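Local coordinates for protein translation elongation factor 1A (Methanosarcina mazei, PDB 3WND) that binds guanine nucleotides and, in its GTP-bound form, cysteinyl-tRNA(Cys), as a SelB/EF-Tu/aIF2 gamma-like protein that probably serves in translation elongation, at residues H68-T73 against T360-A365; I86-I91 against A172-V177; Q94-H99 against K134-V139; M257-V262 against F271-K276. All blocks are in the same frame, centred on the assembly; numbering follows the deposited sequence.

In the fold
Contacts 1, 2 and 3 gather round the nucleotide-binding domain, whereas contact 4 lies in a separate beta-barrel, with its centre about 42 Å from that of contact 3. Contact 2 joins strand 86-91 to a helix on one face of the central sheet, and contact 3 lies on the other face; they meet where I91 CD1 comes within 3.7 Å of L137 CD2. Contact 1 ties the same domain to the C-terminal barrel and touches contact 3 through H99, whose CE1 is 3.5 Å from P71 CB. Contact 1 lies beside the GDP site, empty here: the side chains of P71 and R34 are about 4 Å apart.

Contact 1 (H68-T73 against T360-A365); sequences HSYPKT and TQRFAA
R362 crosses to the P71 carbonyl from a turn that Q361 first stiffens. The Q361 amide closes on F363 at both ends: OE1 accepts from F363 N at 2.9 Å, and NE2 donates to F363 O. An arginine suits the next place because it has both length and several N-H groups. Its chain bends at chi3 (-79°), bringing the guanidinium end-on to P71, and both terminal nitrogens grip one oxygen, NH2 at 2.9 Å from P71 O and NH1 at 3.0 Å. That oxygen lies only 5° out of the guanidinium plane. R362 NH2 also passes 3.6 Å from Y70 CE1 and forms a salt bridge with E102, which binds Y70 OH too. The peptide before P71 is cis, and P71 CB sits over the centre of the Y70 ring. Leucine in place of R362 would probably leave the P71 carbonyl without both its donors here and E102 without this positive mate. F363 then turns its ring onto L74 and I78, and A364 and A365 form a classic beta bulge opposite L354. The contact joins the GTPase domain to the C-terminal barrel, through a loop placed like switch II of EF-Tu relatives.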
loop_
_atom_site.group_PDB
_atom_site.type_symbol
_atom_site.label_atom_id
_atom_site.label_comp_id
_atom_site.label_asym_id
_atom_site.label_seq_id
_atom_site.Cartn_x
_atom_site.Cartn_y
_atom_site.Cartn_z
ATOM N N HIS A 68 -1.340 11.677 -0.387
ATOM C CA HIS A 68 -1.166 13.105 -0.695
ATOM C C HIS A 68 0.136 13.702 -0.317
ATOM O O HIS A 68 0.417 14.814 -0.772
ATOM C CB HIS A 68 -2.358 13.943 -0.148
ATOM C CG HIS A 68 -2.387 14.005 1.365
ATOM N ND1 HIS A 68 -3.230 13.217 2.155
ATOM C CD2 HIS A 68 -1.524 14.614 2.227
ATOM C CE1 HIS A 68 -2.975 13.443 3.427
ATOM N NE2 HIS A 68 -1.955 14.316 3.506
ATOM N N SER A 69 0.929 12.999 0.522
ATOM C CA SER A 69 2.246 13.461 0.934
ATOM C C SER A 69 3.377 12.925 0.076
ATOM O O SER A 69 4.492 13.191 0.334
ATOM C CB SER A 69 2.558 13.279 2.468
ATOM O OG SER A 69 1.496 13.777 3.200
ATOM N N TYR A 70 3.033 12.206 -0.980
ATOM C CA TYR A 70 4.008 11.831 -2.027
ATOM C C TYR A 70 3.785 12.870 -3.138
ATOM O O TYR A 70 2.620 13.145 -3.491
ATOM C CB TYR A 70 3.685 10.383 -2.477
ATOM C CG TYR A 70 4.545 9.993 -3.636
ATOM C CD1 TYR A 70 5.876 9.517 -3.422
ATOM C CD2 TYR A 70 4.121 10.288 -4.942
ATOM C CE1 TYR A 70 6.709 9.274 -4.494
ATOM C CE2 TYR A 70 4.990 10.063 -6.043
ATOM C CZ TYR A 70 6.237 9.524 -5.816
ATOM O OH TYR A 70 7.094 9.302 -6.840
ATOM N N PRO A 71 4.873 13.378 -3.770
ATOM C CA PRO A 71 6.219 12.835 -3.726
ATOM C C PRO A 71 7.144 13.345 -2.617
ATOM O O PRO A 71 8.302 12.945 -2.553
ATOM C CB PRO A 71 6.756 13.209 -5.104
ATOM C CG PRO A 71 6.129 14.453 -5.432
ATOM C CD PRO A 71 4.728 14.281 -4.940
ATOM N N LYS A 72 6.654 14.226 -1.744
ATOM C CA LYS A 72 7.543 14.713 -0.654
ATOM C C LYS A 72 8.118 13.565 0.163
ATOM O O LYS A 72 9.334 13.542 0.406
ATOM C CB LYS A 72 6.775 15.656 0.269
ATOM C CG LYS A 72 7.568 16.154 1.493
ATOM C CD LYS A 72 6.632 16.927 2.447
ATOM C CE LYS A 72 6.008 16.071 3.577
ATOM N NZ LYS A 72 4.541 16.258 3.836
ATOM N N THR A 73 7.274 12.631 0.600
ATOM C CA THR A 73 7.764 11.474 1.355
ATOM C C THR A 73 7.398 10.162 0.586
ATOM O O THR A 73 6.333 10.041 -0.066
ATOM C CB THR A 73 7.151 11.322 2.767
ATOM O OG1 THR A 73 5.751 10.909 2.663
ATOM C CG2 THR A 73 7.268 12.578 3.540
ATOM N N THR A 360 17.182 11.002 -6.993
ATOM C CA THR A 360 15.962 11.476 -7.674
ATOM C C THR A 360 14.886 10.405 -7.762
ATOM O O THR A 360 13.716 10.648 -7.417
ATOM C CB THR A 360 16.308 11.925 -9.134
ATOM O OG1 THR A 360 17.369 12.867 -9.069
ATOM C CG2 THR A 360 15.112 12.557 -9.836
ATOM N N GLN A 361 15.277 9.271 -8.274
ATOM C CA GLN A 361 14.419 8.062 -8.292
ATOM C C GLN A 361 14.988 7.347 -7.006
ATOM O O GLN A 361 16.091 6.878 -6.998
ATOM C CB GLN A 361 14.675 7.277 -9.580
ATOM C CG GLN A 361 13.658 6.141 -9.850
ATOM C CD GLN A 361 13.695 5.054 -8.798
ATOM O OE1 GLN A 361 12.822 5.039 -7.873
ATOM N NE2 GLN A 361 14.706 4.163 -8.892
ATOM N N ARG A 362 14.140 7.248 -5.989
ATOM C CA ARG A 362 14.641 6.880 -4.663
ATOM C C ARG A 362 14.580 5.387 -4.359
ATOM O O ARG A 362 15.081 4.956 -3.350
ATOM C CB ARG A 362 13.881 7.661 -3.590
ATOM C CG ARG A 362 14.153 9.135 -3.726
ATOM C CD ARG A 362 13.208 10.037 -2.936
ATOM N NE ARG A 362 11.938 10.171 -3.662
ATOM C CZ ARG A 362 10.930 10.932 -3.253
ATOM N NH1 ARG A 362 10.981 11.664 -2.089
ATOM N NH2 ARG A 362 9.831 10.949 -3.998
ATOM N N PHE A 363 13.864 4.616 -5.155
ATOM C CA PHE A 363 13.729 3.168 -4.863
ATOM C C PHE A 363 14.889 2.404 -5.413
ATOM O O PHE A 363 15.246 2.528 -6.588
ATOM C CB PHE A 363 12.410 2.606 -5.394
ATOM C CG PHE A 363 11.228 3.111 -4.612
ATOM C CD1 PHE A 363 10.957 2.611 -3.306
ATOM C CD2 PHE A 363 10.465 4.181 -5.088
ATOM C CE1 PHE A 363 9.857 3.188 -2.559
ATOM C CE2 PHE A 363 9.417 4.750 -4.344
ATOM C CZ PHE A 363 9.083 4.217 -3.091
ATOM N N ALA A 364 15.503 1.630 -4.521
ATOM C CA ALA A 364 16.734 0.947 -4.833
ATOM C C ALA A 364 16.608 -0.546 -5.065
ATOM O O ALA A 364 17.374 -1.107 -5.842
ATOM C CB ALA A 364 17.768 1.227 -3.710
ATOM N N ALA A 365 15.719 -1.191 -4.339
ATOM C CA ALA A 365 15.750 -2.654 -4.303
ATOM C C ALA A 365 14.527 -3.153 -3.594
ATOM O O ALA A 365 13.933 -2.407 -2.792
ATOM C CB ALA A 365 16.991 -3.201 -3.557
#

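Contact 2 (I86-I91 against A172-V177); sequences IAVLCI and ARINEV
I86 and V177 meet obliquely, the ethyl arm of the isoleucine laid across one methyl of the valine. I86 CG1 is 3.9 Å from V177 CG1, and CD1 runs on toward the helix backbone, ending 3.9 Å from I174 O. With CG1 of I86 anti to its carbonyl carbon (chi1 -64°), the long arm is the one sent to the helix. I174 lies beside this arm, its CG2 4.3 Å from I86 CD1, while its own longer branch heads along the strand. There CD1 of I174 comes to 4.5 Å from V88 CG2, a looser touch. Beta-branched I86 and V88 are at home in a strand; I174 and V177 suit the helix face because they are compact and apolar. On its other side V177 presents CG2 to a face of the R173 guanidinium, 3.4 Å above its plane, and R173 NH1 forms a salt bridge of 2.9 Å with E176 OE1, one turn on along the helix. The valine thus has one methyl in the apolar interface and the other against the R173 guanidinium, where the partly exposed charged surface begins. The strand and helix segments run nearly antiparallel, at 154°, with axes 10.1 Å apart. I86 and V88 also touch V24 of the adjoining strand 21-28, and I174 reaches I116 on strand 115-119. A helix laid on parallel strands in this way is characteristic of the three-layer alpha/beta fold of P-loop GTPases.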
loop_
_atom_site.group_PDB
_atom_site.type_symbol
_atom_site.label_atom_id
_atom_site.label_comp_id
_atom_site.label_asym_id
_atom_site.label_seq_id
_atom_site.Cartn_x
_atom_site.Cartn_y
_atom_site.Cartn_z
ATOM N N ILE A 86 -5.503 -2.528 -4.946
ATOM C CA ILE A 86 -5.607 -2.044 -6.332
ATOM C C ILE A 86 -4.923 -0.685 -6.347
ATOM O O ILE A 86 -5.145 0.084 -5.416
ATOM C CB ILE A 86 -7.093 -1.776 -6.697
ATOM C CG1 ILE A 86 -7.893 -3.100 -6.662
ATOM C CG2 ILE A 86 -7.181 -1.169 -8.112
ATOM C CD1 ILE A 86 -9.422 -2.945 -6.811
ATOM N N ALA A 87 -4.123 -0.431 -7.406
ATOM C CA ALA A 87 -3.436 0.884 -7.519
ATOM C C ALA A 87 -4.006 1.600 -8.693
ATOM O O ALA A 87 -4.123 1.005 -9.754
ATOM C CB ALA A 87 -1.895 0.745 -7.686
ATOM N N VAL A 88 -4.373 2.860 -8.498
ATOM C CA VAL A 88 -4.745 3.706 -9.657
ATOM C C VAL A 88 -3.654 4.771 -9.779
ATOM O O VAL A 88 -3.464 5.591 -8.853
ATOM C CB VAL A 88 -6.073 4.421 -9.399
ATOM C CG1 VAL A 88 -6.339 5.441 -10.556
ATOM C CG2 VAL A 88 -7.178 3.346 -9.320
ATOM N N LEU A 89 -2.858 4.661 -10.858
ATOM C CA LEU A 89 -1.709 5.573 -11.100
ATOM C C LEU A 89 -2.204 6.690 -11.981
ATOM O O LEU A 89 -2.663 6.412 -13.116
ATOM C CB LEU A 89 -0.530 4.811 -11.700
ATOM C CG LEU A 89 0.585 5.674 -12.234
ATOM C CD1 LEU A 89 1.213 6.522 -11.055
ATOM C CD2 LEU A 89 1.621 4.764 -12.916
ATOM N N CYS A 90 -2.185 7.883 -11.449
ATOM C CA CYS A 90 -2.747 9.052 -12.199
ATOM C C CYS A 90 -1.607 9.705 -12.987
ATOM O O CYS A 90 -0.615 10.071 -12.443
ATOM C CB CYS A 90 -3.291 10.057 -11.174
ATOM S SG CYS A 90 -4.711 9.440 -10.309
ATOM N N ILE A 91 -1.788 9.761 -14.308
ATOM C CA ILE A 91 -0.797 10.422 -15.160
ATOM C C ILE A 91 -1.555 11.515 -15.938
ATOM O O ILE A 91 -2.390 11.175 -16.803
ATOM C CB ILE A 91 -0.133 9.402 -16.115
ATOM C CG1 ILE A 91 0.459 8.215 -15.285
ATOM C CG2 ILE A 91 0.904 10.114 -16.958
ATOM C CD1 ILE A 91 1.072 7.109 -16.059
ATOM N N ALA A 172 -16.129 1.075 -13.113
ATOM C CA ALA A 172 -16.494 -0.251 -13.544
ATOM C C ALA A 172 -15.287 -1.152 -13.587
ATOM O O ALA A 172 -15.366 -2.301 -13.143
ATOM C CB ALA A 172 -17.105 -0.134 -14.964
ATOM N N ARG A 173 -14.138 -0.616 -14.076
ATOM C CA ARG A 173 -12.895 -1.431 -14.026
ATOM C C ARG A 173 -12.439 -1.720 -12.563
ATOM O O ARG A 173 -11.950 -2.799 -12.262
ATOM C CB ARG A 173 -11.789 -0.690 -14.834
ATOM C CG ARG A 173 -10.473 -1.443 -14.834
ATOM C CD ARG A 173 -10.669 -2.863 -15.331
ATOM N NE ARG A 173 -9.424 -3.602 -15.373
ATOM C CZ ARG A 173 -9.415 -4.919 -15.573
ATOM N NH1 ARG A 173 -10.599 -5.546 -15.727
ATOM N NH2 ARG A 173 -8.259 -5.595 -15.599
ATOM N N ILE A 174 -12.525 -0.746 -11.691
ATOM C CA ILE A 174 -12.155 -0.978 -10.214
ATOM C C ILE A 174 -13.056 -2.117 -9.706
ATOM O O ILE A 174 -12.582 -3.019 -9.066
ATOM C CB ILE A 174 -12.426 0.265 -9.383
ATOM C CG1 ILE A 174 -11.330 1.305 -9.790
ATOM C CG2 ILE A 174 -12.349 -0.007 -7.864
ATOM C CD1 ILE A 174 -11.601 2.661 -9.188
ATOM N N ASN A 175 -14.356 -2.087 -10.014
ATOM C CA ASN A 175 -15.203 -3.192 -9.503
ATOM C C ASN A 175 -14.845 -4.560 -10.128
ATOM O O ASN A 175 -14.933 -5.567 -9.423
ATOM C CB ASN A 175 -16.699 -2.866 -9.758
ATOM C CG ASN A 175 -17.259 -1.961 -8.615
ATOM O OD1 ASN A 175 -17.492 -2.427 -7.457
ATOM N ND2 ASN A 175 -17.499 -0.699 -8.912
ATOM N N GLU A 176 -14.530 -4.610 -11.436
ATOM C CA GLU A 176 -14.080 -5.856 -12.057
ATOM C C GLU A 176 -12.823 -6.391 -11.347
ATOM O O GLU A 176 -12.760 -7.608 -11.020
ATOM C CB GLU A 176 -13.796 -5.718 -13.570
ATOM C CG GLU A 176 -15.019 -5.527 -14.390
ATOM C CD GLU A 176 -14.629 -5.193 -15.850
ATOM O OE1 GLU A 176 -13.380 -5.043 -16.152
ATOM O OE2 GLU A 176 -15.567 -5.060 -16.677
ATOM N N VAL A 177 -11.832 -5.539 -11.133
ATOM C CA VAL A 177 -10.583 -5.966 -10.487
ATOM C C VAL A 177 -10.915 -6.360 -9.061
ATOM O O VAL A 177 -10.373 -7.373 -8.507
ATOM C CB VAL A 177 -9.474 -4.849 -10.550
ATOM C CG1 VAL A 177 -8.237 -5.307 -9.853
ATOM C CG2 VAL A 177 -9.045 -4.503 -12.001
#

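Contact 3 (Q94-H99 against K134-V139); sequences QGLDAH and KAKLKV
L96 forks over helix 127-140, placing one methyl against a leucine and the other against a lysine. Leucine fits well here, since its two methyls can serve different neighbours. The buried, better enclosed part is the leucine pair, with L96 CD2 3.8 Å from L137 CD2. CG of L137 lies anti to its carbonyl carbon (chi1 -71°), which swings the isobutyl group off the helix flank to meet the incoming loop. L137 CD2 also rests 3.7 Å from I91 CD1, so this one methyl serves both loop and strand, while the side chain touches L119 of the sheet.

The outer side is open to solvent. K136 comes just as near, its CD 3.7 Å from L96 CD1, but it is looser in having an exposed, flexible chain with few neighbours, and it contributes only methylenes. Bends at chi3 and chi4 carry the amine onward, with K136 NZ 5.5 Å from L96 CD1. This is how a lysine can line an oily patch and still keep its charge in water. L96 and K136 also touch a crystal neighbour, which may influence their detailed conformation. L96 is the centre of an inverse gamma turn, after which D97 becomes the N-cap of helix 98-109; its OD1 accepts from T100 N, and OD2 bonds to T29.

In the domain, helix 98-109 is the crossover from strand 86-91 to strand 115-119 and helix 127-140 that from strand 115-119 to strand 150-153, so L96 joins the entrance of one crossover to the side of the next.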
loop_
_atom_site.group_PDB
_atom_site.type_symbol
_atom_site.label_atom_id
_atom_site.label_comp_id
_atom_site.label_asym_id
_atom_site.label_seq_id
_atom_site.Cartn_x
_atom_site.Cartn_y
_atom_site.Cartn_z
ATOM N N GLN A 94 1.069 14.877 -20.924
ATOM C CA GLN A 94 2.480 15.132 -20.938
ATOM C C GLN A 94 3.112 14.880 -19.586
ATOM O O GLN A 94 4.116 15.517 -19.213
ATOM C CB GLN A 94 2.807 16.601 -21.400
ATOM C CG GLN A 94 2.305 16.958 -22.814
ATOM C CD GLN A 94 3.038 16.139 -23.911
ATOM O OE1 GLN A 94 4.166 15.607 -23.680
ATOM N NE2 GLN A 94 2.401 16.009 -25.100
ATOM N N GLY A 95 2.582 13.882 -18.865
ATOM C CA GLY A 95 2.959 13.688 -17.440
ATOM C C GLY A 95 4.030 12.598 -17.203
ATOM O O GLY A 95 4.136 12.070 -16.103
ATOM N N LEU A 96 4.766 12.219 -18.249
ATOM C CA LEU A 96 5.866 11.292 -18.105
ATOM C C LEU A 96 7.085 11.924 -17.505
ATOM O O LEU A 96 8.082 12.131 -18.239
ATOM C CB LEU A 96 6.238 10.789 -19.495
ATOM C CG LEU A 96 5.029 10.112 -20.175
ATOM C CD1 LEU A 96 5.445 9.710 -21.595
ATOM C CD2 LEU A 96 4.459 8.930 -19.372
ATOM N N ASP A 97 7.021 12.197 -16.187
ATOM C CA ASP A 97 8.088 12.920 -15.492
ATOM C C ASP A 97 8.784 11.987 -14.502
ATOM O O ASP A 97 8.597 10.749 -14.513
ATOM C CB ASP A 97 7.531 14.155 -14.762
ATOM C CG ASP A 97 6.562 13.819 -13.640
ATOM O OD1 ASP A 97 6.409 12.645 -13.308
ATOM O OD2 ASP A 97 5.982 14.774 -13.045
ATOM N N ALA A 98 9.590 12.580 -13.648
ATOM C CA ALA A 98 10.485 11.781 -12.774
ATOM C C ALA A 98 9.669 11.011 -11.746
ATOM O O ALA A 98 9.976 9.820 -11.460
ATOM C CB ALA A 98 11.462 12.702 -12.076
ATOM N N HIS A 99 8.585 11.634 -11.254
ATOM C CA HIS A 99 7.806 10.947 -10.246
ATOM C C HIS A 99 6.889 9.897 -10.779
ATOM O O HIS A 99 6.624 8.878 -10.121
ATOM C CB HIS A 99 7.129 11.893 -9.258
ATOM C CG HIS A 99 8.137 12.619 -8.419
ATOM N ND1 HIS A 99 8.148 13.924 -8.305
ATOM C CD2 HIS A 99 9.270 12.123 -7.687
ATOM C CE1 HIS A 99 9.166 14.317 -7.444
ATOM N NE2 HIS A 99 9.897 13.216 -7.131
ATOM N N LYS A 134 -1.184 6.971 -24.549
ATOM C CA LYS A 134 -1.436 5.504 -24.329
ATOM C C LYS A 134 -0.386 4.633 -25.001
ATOM O O LYS A 134 0.110 3.695 -24.376
ATOM C CB LYS A 134 -2.806 5.043 -24.822
ATOM C CG LYS A 134 -3.923 5.637 -23.989
ATOM C CD LYS A 134 -5.240 5.169 -24.378
ATOM C CE LYS A 134 -6.351 5.570 -23.442
ATOM N NZ LYS A 134 -7.672 5.110 -24.048
ATOM N N ALA A 135 -0.012 4.982 -26.243
ATOM C CA ALA A 135 1.028 4.229 -26.970
ATOM C C ALA A 135 2.348 4.261 -26.233
ATOM O O ALA A 135 3.109 3.246 -26.077
ATOM C CB ALA A 135 1.243 4.805 -28.399
ATOM N N LYS A 136 2.694 5.439 -25.823
ATOM C CA LYS A 136 3.909 5.618 -25.073
ATOM C C LYS A 136 3.887 4.685 -23.855
ATOM O O LYS A 136 4.860 3.920 -23.637
ATOM C CB LYS A 136 4.106 7.055 -24.663
ATOM C CG LYS A 136 4.532 7.998 -25.820
ATOM C CD LYS A 136 5.239 9.203 -25.206
ATOM C CE LYS A 136 4.783 10.496 -25.871
ATOM N NZ LYS A 136 5.689 11.042 -26.887
ATOM N N LEU A 137 2.801 4.716 -23.082
ATOM C CA LEU A 137 2.814 3.970 -21.861
ATOM C C LEU A 137 2.874 2.480 -22.111
ATOM O O LEU A 137 3.470 1.744 -21.289
ATOM C CB LEU A 137 1.571 4.359 -20.967
ATOM C CG LEU A 137 1.713 5.752 -20.404
ATOM C CD1 LEU A 137 0.340 6.334 -20.033
ATOM C CD2 LEU A 137 2.583 5.660 -19.137
ATOM N N LYS A 138 2.253 2.005 -23.191
ATOM C CA LYS A 138 2.378 0.597 -23.546
ATOM C C LYS A 138 3.903 0.300 -23.575
ATOM O O LYS A 138 4.312 -0.738 -23.067
ATOM C CB LYS A 138 1.596 0.233 -24.823
ATOM C CG LYS A 138 2.288 -0.659 -25.855
ATOM C CD LYS A 138 1.825 -0.507 -27.354
ATOM C CE LYS A 138 1.954 0.860 -28.115
ATOM N NZ LYS A 138 3.323 1.633 -28.096
ATOM N N VAL A 139 4.764 1.246 -24.002
ATOM C CA VAL A 139 6.212 1.012 -24.030
ATOM C C VAL A 139 6.979 1.004 -22.703
ATOM O O VAL A 139 7.850 0.118 -22.389
ATOM C CB VAL A 139 6.906 2.025 -25.062
ATOM C CG1 VAL A 139 8.377 2.357 -24.729
ATOM C CG2 VAL A 139 6.692 1.587 -26.493
#

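Contact 4 (M257-V262 against F271-K276); sequences MRLKNV and FIISDK
S274 OG, one residue beyond the I273 that reaches M257 and L259, is met by two groups: K276 N gives it a weak bond of 3.3 Å, and E277 OE2 is a second hydrogen-bonding partner. A serine suits this place because its short hydroxyl can tie down the chain just after I273. The contact itself is wholly apolar. I273 CD1 is the single atom that touches both partners, 4.1 Å from L259 CD2 and 4.2 Å from M257 SD. CG1 of I273 stands anti to its carbonyl carbon (chi1 -66°), which directs the ethyl arm at the opposing strand. Against L259 the meeting is tip to tip, methyl to methyl. With M257 it differs: the extended thioether chain slides past the isoleucine in the opposite direction, offering its sulfur to the same methyl. Methionine serves well here, being long, slender and greasy. These spacings are ordinary van der Waals contacts, and all three residues are buried; M257 and L259 also rest on V210, and I273 on I195. Their neighbours in the strand turn the other way, as K260 does to form a salt bridge with E235. The two strands are not hydrogen-bonded partners, and L259 CA lies 10.2 Å from I273 CA. Side chains meeting thus between facing strands are characteristic of a beta-barrel core, here that of the middle domain, consistent with domain II of SelB and EF-Tu.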
loop_
_atom_site.group_PDB
_atom_site.type_symbol
_atom_site.label_atom_id
_atom_site.label_comp_id
_atom_site.label_asym_id
_atom_site.label_seq_id
_atom_site.Cartn_x
_atom_site.Cartn_y
_atom_site.Cartn_z
ATOM N N MET A 257 -10.562 -1.352 15.308
ATOM C CA MET A 257 -10.677 -2.311 16.416
ATOM C C MET A 257 -10.435 -1.651 17.756
ATOM O O MET A 257 -9.415 -0.900 17.974
ATOM C CB MET A 257 -9.659 -3.470 16.286
ATOM C CG MET A 257 -9.845 -4.258 14.964
ATOM S SD MET A 257 -8.536 -5.524 14.880
ATOM C CE MET A 257 -9.368 -6.671 13.753
ATOM N N ARG A 258 -11.322 -1.998 18.699
ATOM C CA ARG A 258 -11.127 -1.568 20.104
ATOM C C ARG A 258 -10.287 -2.632 20.731
ATOM O O ARG A 258 -10.646 -3.846 20.705
ATOM C CB ARG A 258 -12.489 -1.455 20.792
ATOM C CG ARG A 258 -12.577 -0.265 21.696
ATOM C CD ARG A 258 -14.042 0.099 21.934
ATOM N NE ARG A 258 -14.659 -0.627 23.046
ATOM C CZ ARG A 258 -15.705 -1.470 22.946
ATOM N NH1 ARG A 258 -16.318 -1.770 21.757
ATOM N NH2 ARG A 258 -16.146 -2.044 24.054
ATOM N N LEU A 259 -9.154 -2.234 21.300
ATOM C CA LEU A 259 -8.225 -3.226 21.899
ATOM C C LEU A 259 -8.203 -3.026 23.436
ATOM O O LEU A 259 -8.167 -1.889 23.948
ATOM C CB LEU A 259 -6.775 -2.949 21.408
ATOM C CG LEU A 259 -6.596 -2.963 19.867
ATOM C CD1 LEU A 259 -5.095 -2.786 19.641
ATOM C CD2 LEU A 259 -7.232 -4.202 19.241
ATOM N N LYS A 260 -8.177 -4.150 24.142
ATOM C CA LYS A 260 -7.880 -4.225 25.603
ATOM C C LYS A 260 -6.403 -4.615 25.865
ATOM O O LYS A 260 -5.780 -5.478 25.135
ATOM C CB LYS A 260 -8.849 -5.223 26.339
ATOM C CG LYS A 260 -8.817 -5.091 27.899
ATOM C CD LYS A 260 -9.578 -6.180 28.675
ATOM C CE LYS A 260 -11.024 -6.334 28.232
ATOM N NZ LYS A 260 -11.645 -7.518 28.907
ATOM N N ASN A 261 -5.829 -3.964 26.879
ATOM C CA ASN A 261 -4.501 -4.253 27.412
ATOM C C ASN A 261 -3.388 -3.510 26.722
ATOM O O ASN A 261 -2.182 -3.834 26.878
ATOM C CB ASN A 261 -4.203 -5.772 27.527
ATOM C CG ASN A 261 -3.153 -6.072 28.567
ATOM O OD1 ASN A 261 -3.184 -5.549 29.693
ATOM N ND2 ASN A 261 -2.234 -6.966 28.213
ATOM N N VAL A 262 -3.758 -2.525 25.909
ATOM C CA VAL A 262 -2.681 -1.706 25.284
ATOM C C VAL A 262 -3.146 -0.254 25.112
ATOM O O VAL A 262 -4.350 0.026 24.910
ATOM C CB VAL A 262 -2.165 -2.350 23.974
ATOM C CG1 VAL A 262 -3.273 -2.333 22.893
ATOM C CG2 VAL A 262 -0.946 -1.630 23.432
ATOM N N PHE A 271 2.690 -1.423 13.348
ATOM C CA PHE A 271 2.515 -2.511 14.298
ATOM C C PHE A 271 1.588 -3.527 13.698
ATOM O O PHE A 271 0.755 -3.200 12.806
ATOM C CB PHE A 271 1.904 -1.921 15.617
ATOM C CG PHE A 271 2.963 -1.311 16.541
ATOM C CD1 PHE A 271 4.061 -0.614 16.027
ATOM C CD2 PHE A 271 2.825 -1.427 17.923
ATOM C CE1 PHE A 271 5.022 -0.034 16.916
ATOM C CE2 PHE A 271 3.774 -0.855 18.769
ATOM C CZ PHE A 271 4.856 -0.186 18.311
ATOM N N ILE A 272 1.672 -4.749 14.163
ATOM C CA ILE A 272 0.915 -5.853 13.604
ATOM C C ILE A 272 0.206 -6.590 14.739
ATOM O O ILE A 272 0.806 -6.864 15.816
ATOM C CB ILE A 272 1.894 -6.892 12.950
ATOM C CG1 ILE A 272 2.636 -6.211 11.746
ATOM C CG2 ILE A 272 1.093 -8.082 12.404
ATOM C CD1 ILE A 272 3.784 -7.086 11.206
ATOM N N ILE A 273 -1.048 -6.928 14.499
ATOM C CA ILE A 273 -1.736 -7.764 15.422
ATOM C C ILE A 273 -1.711 -9.172 14.808
ATOM O O ILE A 273 -2.207 -9.411 13.645
ATOM C CB ILE A 273 -3.242 -7.350 15.624
ATOM C CG1 ILE A 273 -3.263 -5.943 16.324
ATOM C CG2 ILE A 273 -4.003 -8.428 16.413
ATOM C CD1 ILE A 273 -4.612 -5.249 16.261
ATOM N N SER A 274 -1.207 -10.135 15.568
ATOM C CA SER A 274 -1.097 -11.494 15.139
ATOM C C SER A 274 -0.610 -12.290 16.301
ATOM O O SER A 274 -0.132 -11.726 17.317
ATOM C CB SER A 274 -0.211 -11.714 13.906
ATOM O OG SER A 274 1.088 -11.841 14.248
ATOM N N ASP A 275 -0.637 -13.611 16.141
ATOM C CA ASP A 275 -0.173 -14.481 17.293
ATOM C C ASP A 275 1.348 -14.574 17.328
ATOM O O ASP A 275 1.919 -14.914 18.351
ATOM C CB ASP A 275 -0.779 -15.861 17.134
ATOM C CG ASP A 275 -2.231 -15.912 17.525
ATOM O OD1 ASP A 275 -2.726 -14.995 18.210
ATOM O OD2 ASP A 275 -2.858 -16.910 17.226
ATOM N N LYS A 276 2.025 -14.345 16.188
ATOM C CA LYS A 276 3.503 -14.496 16.201
ATOM C C LYS A 276 4.074 -13.655 15.030
ATOM O O LYS A 276 3.658 -13.783 13.861
ATOM C CB LYS A 276 3.850 -15.990 15.954
ATOM C CG LYS A 276 5.314 -16.275 15.850
ATOM C CD LYS A 276 6.101 -15.762 17.087
ATOM C CE LYS A 276 7.583 -16.211 17.092
ATOM N NZ LYS A 276 8.364 -15.656 15.927
#